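Local atomic coordinates of mitogen-activated protein kinase kinase kinase 15 (Homo sapiens, PDB entry 6V0M), a protein that phosphorylates MAP kinase kinases, probably in stress and apoptosis signalling, and probably assembles with related kinases through the sterile alpha-motif domain described here. Residues Ser32-Leu35 / Asn36-Lys40; Leu46-Arg49 / Gly50-Cys54; Cys54-Trp57 / Ser58-Gln62. All blocks are in the same frame, centred on the assembly; numbering follows the deposited sequence.

Contact 1. Residues Ser32-Leu35 / Asn36-Lys40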
loop_
_atom_site.group_PDB
_atom_site.type_symbol
_atom_site.label_atom_id
_atom_site.label_comp_id
_atom_site.label_asym_id
_atom_site.label_seq_id
_atom_site.Cartn_x
_atom_site.Cartn_y
_atom_site.Cartn_z
ATOM N N SER A 32 1.840 7.826 -2.319
ATOM C CA SER A 32 3.189 8.202 -1.857
ATOM C C SER A 32 3.546 7.639 -0.485
ATOM O O SER A 32 4.674 7.123 -0.228
ATOM C CB SER A 32 3.352 9.717 -1.855
ATOM O OG SER A 32 4.658 10.009 -1.523
ATOM N N ASP A 33 2.598 7.750 0.454
ATOM C CA ASP A 33 2.796 7.220 1.795
ATOM C C ASP A 33 3.098 5.709 1.737
ATOM O O ASP A 33 3.946 5.223 2.538
ATOM C CB ASP A 33 1.582 7.460 2.752
ATOM C CG ASP A 33 1.234 8.893 2.991
ATOM O OD1 ASP A 33 2.129 9.772 3.064
ATOM O OD2 ASP A 33 0.010 9.169 3.235
ATOM N N ILE A 34 2.322 4.954 0.923
ATOM C CA ILE A 34 2.413 3.503 0.865
ATOM C C ILE A 34 3.783 3.132 0.273
ATOM O O ILE A 34 4.471 2.346 0.844
ATOM C CB ILE A 34 1.278 2.852 0.077
ATOM C CG1 ILE A 34 -0.126 3.105 0.753
ATOM C CG2 ILE A 34 1.438 1.389 -0.033
ATOM C CD1 ILE A 34 -0.166 2.790 2.200
ATOM N N LEU A 35 4.134 3.789 -0.828
ATOM C CA LEU A 35 5.432 3.468 -1.504
ATOM C C LEU A 35 6.663 3.820 -0.678
ATOM O O LEU A 35 7.683 3.132 -0.738
ATOM C CB LEU A 35 5.468 4.175 -2.842
ATOM C CG LEU A 35 4.443 3.707 -3.869
ATOM C CD1 LEU A 35 4.533 4.665 -5.068
ATOM C CD2 LEU A 35 4.517 2.239 -4.228
ATOM N N ASN A 36 6.606 4.956 0.022
ATOM C CA ASN A 36 7.783 5.584 0.664
ATOM C C ASN A 36 7.866 5.537 2.218
ATOM O O ASN A 36 8.929 5.462 2.783
ATOM C CB ASN A 36 7.896 7.018 0.191
ATOM C CG ASN A 36 8.089 7.086 -1.310
ATOM O OD1 ASN A 36 9.111 6.626 -1.793
ATOM N ND2 ASN A 36 7.083 7.540 -2.060
ATOM N N GLU A 37 6.718 5.605 2.907
ATOM C CA GLU A 37 6.695 5.893 4.345
ATOM C C GLU A 37 6.241 4.771 5.234
ATOM O O GLU A 37 6.742 4.626 6.318
ATOM C CB GLU A 37 5.738 7.080 4.625
ATOM C CG GLU A 37 5.933 8.296 3.741
ATOM C CD GLU A 37 7.168 9.057 4.129
ATOM O OE1 GLU A 37 7.242 9.441 5.305
ATOM O OE2 GLU A 37 8.020 9.338 3.280
ATOM N N ILE A 38 5.244 3.993 4.799
ATOM C CA ILE A 38 4.700 2.977 5.702
ATOM C C ILE A 38 5.671 1.866 6.046
ATOM O O ILE A 38 6.651 1.581 5.319
ATOM C CB ILE A 38 3.410 2.331 5.199
ATOM C CG1 ILE A 38 3.682 1.562 3.914
ATOM C CG2 ILE A 38 2.326 3.416 5.143
ATOM C CD1 ILE A 38 2.695 0.554 3.521
ATOM N N THR A 39 5.430 1.293 7.225
ATOM C CA THR A 39 6.165 0.149 7.691
ATOM C C THR A 39 5.238 -1.010 7.673
ATOM O O THR A 39 4.000 -0.863 7.621
ATOM C CB THR A 39 6.714 0.353 9.087
ATOM O OG1 THR A 39 5.611 0.404 10.043
ATOM C CG2 THR A 39 7.585 1.608 9.134
ATOM N N LYS A 40 5.817 -2.202 7.794
ATOM C CA LYS A 40 5.004 -3.401 7.874
ATOM C C LYS A 40 4.079 -3.310 9.100
ATOM O O LYS A 40 2.947 -3.798 9.055
ATOM C CB LYS A 40 5.902 -4.613 7.959
ATOM C CG LYS A 40 5.433 -5.719 7.045
ATOM C CD LYS A 40 6.334 -6.936 7.105
ATOM C CE LYS A 40 7.796 -6.529 7.047
ATOM N NZ LYS A 40 8.682 -7.641 6.648
#
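Asn36 N bonds to Ser32 O and Glu37 N to Asp33 O as in an alpha-helix, but Asp33 O also takes Ile38 N at 2.9 Å, a wider pi-type turn. The carbonyl of Asp33 thus holds two successive amides. Ile38 N comes in almost straight ahead of it, while Glu37 N sits above the carbonyl plane. Ser32 O is doubly used as well. The amide of Asn36 folds back along the helix, and ND2 reaches Ser32 O at 3.1 Å, in the carbonyl plane and on a lone pair. With an alanine here in place of Asn36 this amide is gone, and Ser32 O would probably keep just the backbone N-H as donor from this stretch. On the buried side Ile38 turns its CB toward the preceding turn. Its CG1 lies between backbone N and carbonyl carbon (chi1 64°), which lays CG1 against Ile34 O. Its CD1 meets Ile34 CG2 at 3.9 Å. The carboxylate of Asp33 looks back to Thr30 N, while Arg64 bonds to Leu35 O and Ile38 O. Main-chain turns and isoleucine packing belong to the last part of the short helix 31-37 and its exit, one of the five helices of the sterile alpha-motif fold.

Contact 2. Residues Leu46-Arg49 / Gly50-Cys54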
loop_
_atom_site.group_PDB
_atom_site.type_symbol
_atom_site.label_atom_id
_atom_site.label_comp_id
_atom_site.label_asym_id
_atom_site.label_seq_id
_atom_site.Cartn_x
_atom_site.Cartn_y
_atom_site.Cartn_z
ATOM N N LEU A 46 -3.483 -2.046 10.630
ATOM C CA LEU A 46 -4.679 -1.978 9.803
ATOM C C LEU A 46 -5.420 -3.291 9.747
ATOM O O LEU A 46 -6.495 -3.341 9.193
ATOM C CB LEU A 46 -4.314 -1.569 8.375
ATOM C CG LEU A 46 -3.873 -0.133 8.180
ATOM C CD1 LEU A 46 -3.046 -0.060 6.903
ATOM C CD2 LEU A 46 -5.146 0.700 8.133
ATOM N N ARG A 47 -4.828 -4.336 10.329
ATOM C CA ARG A 47 -5.356 -5.703 10.286
ATOM C C ARG A 47 -5.565 -6.252 8.869
ATOM O O ARG A 47 -6.540 -6.998 8.614
ATOM C CB ARG A 47 -6.639 -5.830 11.099
ATOM C CG ARG A 47 -6.394 -5.435 12.544
ATOM C CD ARG A 47 -7.694 -5.515 13.262
ATOM N NE ARG A 47 -7.549 -5.275 14.689
ATOM C CZ ARG A 47 -7.930 -4.166 15.322
ATOM N NH1 ARG A 47 -8.450 -3.139 14.654
ATOM N NH2 ARG A 47 -7.784 -4.076 16.640
ATOM N N LEU A 48 -4.583 -5.998 8.004
ATOM C CA LEU A 48 -4.548 -6.612 6.695
ATOM C C LEU A 48 -4.341 -8.091 6.828
ATOM O O LEU A 48 -3.565 -8.562 7.668
ATOM C CB LEU A 48 -3.513 -6.008 5.755
ATOM C CG LEU A 48 -3.383 -4.545 5.359
ATOM C CD1 LEU A 48 -2.578 -4.483 4.065
ATOM C CD2 LEU A 48 -4.716 -3.904 5.224
ATOM N N ARG A 49 -5.087 -8.857 6.024
ATOM C CA ARG A 49 -4.895 -10.288 5.908
ATOM C C ARG A 49 -3.540 -10.589 5.234
ATOM O O ARG A 49 -3.017 -9.760 4.449
ATOM C CB ARG A 49 -6.024 -10.885 5.074
ATOM C CG ARG A 49 -7.425 -10.748 5.653
ATOM C CD ARG A 49 -8.417 -11.426 4.712
ATOM N NE ARG A 49 -9.811 -11.064 4.967
ATOM C CZ ARG A 49 -10.507 -10.125 4.311
ATOM N NH1 ARG A 49 -9.962 -9.373 3.353
ATOM N NH2 ARG A 49 -11.778 -9.910 4.640
ATOM N N GLY A 50 -2.975 -11.731 5.600
ATOM C CA GLY A 50 -1.597 -12.122 5.245
ATOM C C GLY A 50 -1.270 -12.043 3.763
ATOM O O GLY A 50 -0.192 -11.578 3.374
ATOM N N GLY A 51 -2.169 -12.564 2.925
ATOM C CA GLY A 51 -1.973 -12.612 1.473
ATOM C C GLY A 51 -1.758 -11.229 0.891
ATOM O O GLY A 51 -0.778 -10.930 0.193
ATOM N N LEU A 52 -2.686 -10.315 1.185
ATOM C CA LEU A 52 -2.564 -8.963 0.693
ATOM C C LEU A 52 -1.350 -8.274 1.291
ATOM O O LEU A 52 -0.650 -7.551 0.586
ATOM C CB LEU A 52 -3.823 -8.120 0.985
ATOM C CG LEU A 52 -3.716 -6.651 0.616
ATOM C CD1 LEU A 52 -3.661 -6.586 -0.892
ATOM C CD2 LEU A 52 -4.972 -5.952 1.177
ATOM N N LEU A 53 -1.113 -8.488 2.593
ATOM C CA LEU A 53 -0.014 -7.843 3.250
ATOM C C LEU A 53 1.294 -8.294 2.591
ATOM O O LEU A 53 2.162 -7.500 2.301
ATOM C CB LEU A 53 -0.008 -8.182 4.703
ATOM C CG LEU A 53 0.919 -7.294 5.523
ATOM C CD1 LEU A 53 0.279 -7.167 6.945
ATOM C CD2 LEU A 53 2.338 -7.767 5.547
ATOM N N CYS A 54 1.352 -9.575 2.273
ATOM C CA CYS A 54 2.588 -10.171 1.645
ATOM C C CYS A 54 2.839 -9.540 0.280
ATOM O O CYS A 54 3.918 -8.998 0.037
ATOM C CB CYS A 54 2.383 -11.620 1.571
ATOM S SG CYS A 54 3.679 -12.468 0.712
#
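Leu48 packs against the first turn of helix 50-70 through one methyl and its CB. The methyl CD1 meets Leu52 CD2 at 4.0 Å, the two side chains crossing at a slant. Leu48 CB meets Leu53 CD1 at 4.1 Å. Both leucines of the helix carry CG opposite the backbone N (chi1 174° in Leu52, -167° in Leu53), which brings one methyl of each, Leu52 CD2 and Leu53 CD1, to Leu48. This is the tight part of the contact. Leu43 of helix 40-45 touches both Leu48 and Leu53, and Thr20 of helix 18-26 touches Leu48 and Leu52. The other side is loose and polar. Arg49, at the N-cap position, runs its extended chain away from the helix, and its guanidinium has a long, weak ion pair with Asp17. Gly50 and Gly51 follow it, exposed and without side chains. Arg49 O accepts Leu53 N at 2.9 Å, with an N-H...O angle of 161°, joining the N-cap residue to the first turn. The chemistry is therefore divided. Apolar packing holds the loop beneath the helix start, while the N-cap residue and the two glycines after it face solvent.

Contact 3. Residues Cys54-Trp57 / Ser58-Gln62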
loop_
_atom_site.group_PDB
_atom_site.type_symbol
_atom_site.label_atom_id
_atom_site.label_comp_id
_atom_site.label_asym_id
_atom_site.label_seq_id
_atom_site.Cartn_x
_atom_site.Cartn_y
_atom_site.Cartn_z
ATOM N N CYS A 54 1.352 -9.575 2.273
ATOM C CA CYS A 54 2.588 -10.171 1.645
ATOM C C CYS A 54 2.839 -9.540 0.280
ATOM O O CYS A 54 3.918 -8.998 0.037
ATOM C CB CYS A 54 2.383 -11.620 1.571
ATOM S SG CYS A 54 3.679 -12.468 0.712
ATOM N N ARG A 55 1.781 -9.509 -0.535
ATOM C CA ARG A 55 1.790 -8.923 -1.873
ATOM C C ARG A 55 2.105 -7.469 -1.889
ATOM O O ARG A 55 2.925 -6.977 -2.697
ATOM C CB ARG A 55 0.378 -9.108 -2.533
ATOM C CG ARG A 55 0.270 -10.515 -3.023
ATOM C CD ARG A 55 -0.931 -10.830 -3.893
ATOM N NE ARG A 55 -2.112 -10.307 -3.325
ATOM C CZ ARG A 55 -2.997 -10.963 -2.608
ATOM N NH1 ARG A 55 -2.902 -12.252 -2.249
ATOM N NH2 ARG A 55 -3.994 -10.270 -2.168
ATOM N N LEU A 56 1.401 -6.726 -1.025
ATOM C CA LEU A 56 1.564 -5.316 -0.965
ATOM C C LEU A 56 2.990 -4.921 -0.514
ATOM O O LEU A 56 3.655 -4.068 -1.146
ATOM C CB LEU A 56 0.472 -4.758 -0.053
ATOM C CG LEU A 56 0.247 -3.285 -0.197
ATOM C CD1 LEU A 56 -1.191 -2.976 0.230
ATOM C CD2 LEU A 56 1.301 -2.631 0.650
ATOM N N TRP A 57 3.462 -5.567 0.547
ATOM C CA TRP A 57 4.778 -5.263 1.039
ATOM C C TRP A 57 5.869 -5.669 0.036
ATOM O O TRP A 57 6.901 -5.004 -0.064
ATOM C CB TRP A 57 5.016 -5.963 2.376
ATOM C CG TRP A 57 6.264 -5.577 2.988
ATOM C CD1 TRP A 57 7.365 -6.350 3.181
ATOM C CD2 TRP A 57 6.578 -4.270 3.499
ATOM N NE1 TRP A 57 8.356 -5.606 3.746
ATOM C CE2 TRP A 57 7.884 -4.330 3.985
ATOM C CE3 TRP A 57 5.880 -3.081 3.591
ATOM C CZ2 TRP A 57 8.513 -3.214 4.556
ATOM C CZ3 TRP A 57 6.501 -1.987 4.228
ATOM C CH2 TRP A 57 7.778 -2.074 4.675
ATOM N N SER A 58 5.662 -6.769 -0.675
ATOM C CA SER A 58 6.626 -7.168 -1.713
ATOM C C SER A 58 6.723 -6.104 -2.804
ATOM O O SER A 58 7.864 -5.714 -3.186
ATOM C CB SER A 58 6.297 -8.531 -2.345
ATOM O OG SER A 58 5.052 -8.502 -2.977
ATOM N N ALA A 59 5.571 -5.551 -3.230
ATOM C CA ALA A 59 5.552 -4.443 -4.208
ATOM C C ALA A 59 6.269 -3.169 -3.688
ATOM O O ALA A 59 7.148 -2.598 -4.377
ATOM C CB ALA A 59 4.198 -4.080 -4.742
ATOM N N VAL A 60 5.929 -2.764 -2.466
ATOM C CA VAL A 60 6.540 -1.610 -1.821
ATOM C C VAL A 60 8.096 -1.832 -1.709
ATOM O O VAL A 60 8.900 -0.950 -2.058
ATOM C CB VAL A 60 5.919 -1.373 -0.471
ATOM C CG1 VAL A 60 6.687 -0.346 0.327
ATOM C CG2 VAL A 60 4.444 -0.981 -0.633
ATOM N N SER A 61 8.517 -3.023 -1.231
ATOM C CA SER A 61 9.915 -3.314 -1.021
ATOM C C SER A 61 10.726 -3.291 -2.332
ATOM O O SER A 61 11.849 -2.765 -2.344
ATOM C CB SER A 61 10.122 -4.662 -0.328
ATOM O OG SER A 61 9.426 -4.658 0.890
ATOM N N GLN A 62 10.161 -3.856 -3.394
ATOM C CA GLN A 62 10.815 -3.813 -4.723
ATOM C C GLN A 62 10.967 -2.395 -5.260
ATOM O O GLN A 62 12.022 -2.045 -5.860
ATOM C CB GLN A 62 10.014 -4.612 -5.743
ATOM C CG GLN A 62 9.971 -6.097 -5.464
ATOM C CD GLN A 62 9.130 -6.811 -6.503
ATOM O OE1 GLN A 62 9.372 -6.673 -7.717
ATOM N NE2 GLN A 62 8.147 -7.579 -6.040
#
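Ser58 and Ser61 each turn a hydroxyl back onto a carbonyl of the preceding turn. Ser58 OG donates to Arg55 O at 2.6 Å, and Ala59 N reaches the same oxygen from the same face of its plane. The hydroxyl gets there because OG stands between backbone N and carbonyl carbon (chi1 61°). Ser61 OG donates to Trp57 O at 2.7 Å, while Ser61 N bonds to that oxygen from the opposite face. Two carbonyls are thus doubly satisfied. Both hydroxyls stand above the carbonyl plane, not on a lone pair. Cys54 O takes Ser58 N, with a weak further bond from Ser58 OG. Leu56 O takes Val60 N at 2.9 Å in the straightest of the N-H bonds across the segments, N-H...O 171°. Ser58 O receives Gln62 N, with a weak further bond from Gln62 NE2. The indole of Trp57 has Ser61 OG over one face, 3.2 Å above the plane and displaced toward the rim. Trp57 NE1 is near that oxygen but badly angled for a bond. Arg55 NE bonds to Gln14 O. On the inner side Leu56 CD2 lies beside Val60 CG2 at 3.8 Å, and both residues meet Trp10 and Ile34. This is an amphipathic alpha-helix with serine hydroxyls bonded back to its own backbone, part of the long C-terminal helix of the sterile alpha-motif fold.

Overall arrangement
Contacts 2 and 3 follow one another on helix 50-70 and share Cys54; their centres are about 11 Å apart. Contact 1 lies earlier in the chain, with its centre about 10 Å from that of contact 3 and about 14 Å from that of contact 2. There the short helix 31-37 and its exit lie on the long helix: Ile38 O is 3.7 Å from Trp57 CZ3, and Ile34 O is 3.5 Å from Val60 CG1. Lys40, at the end of contact 1, touches both of the others, with CE 3.5 Å from Trp57 NE1 and CG 4.0 Å from Leu53 CD2. Contact 2 starts the long helix, and contact 3 continues it past contact 1. The domain modelled here contains no kinase active site.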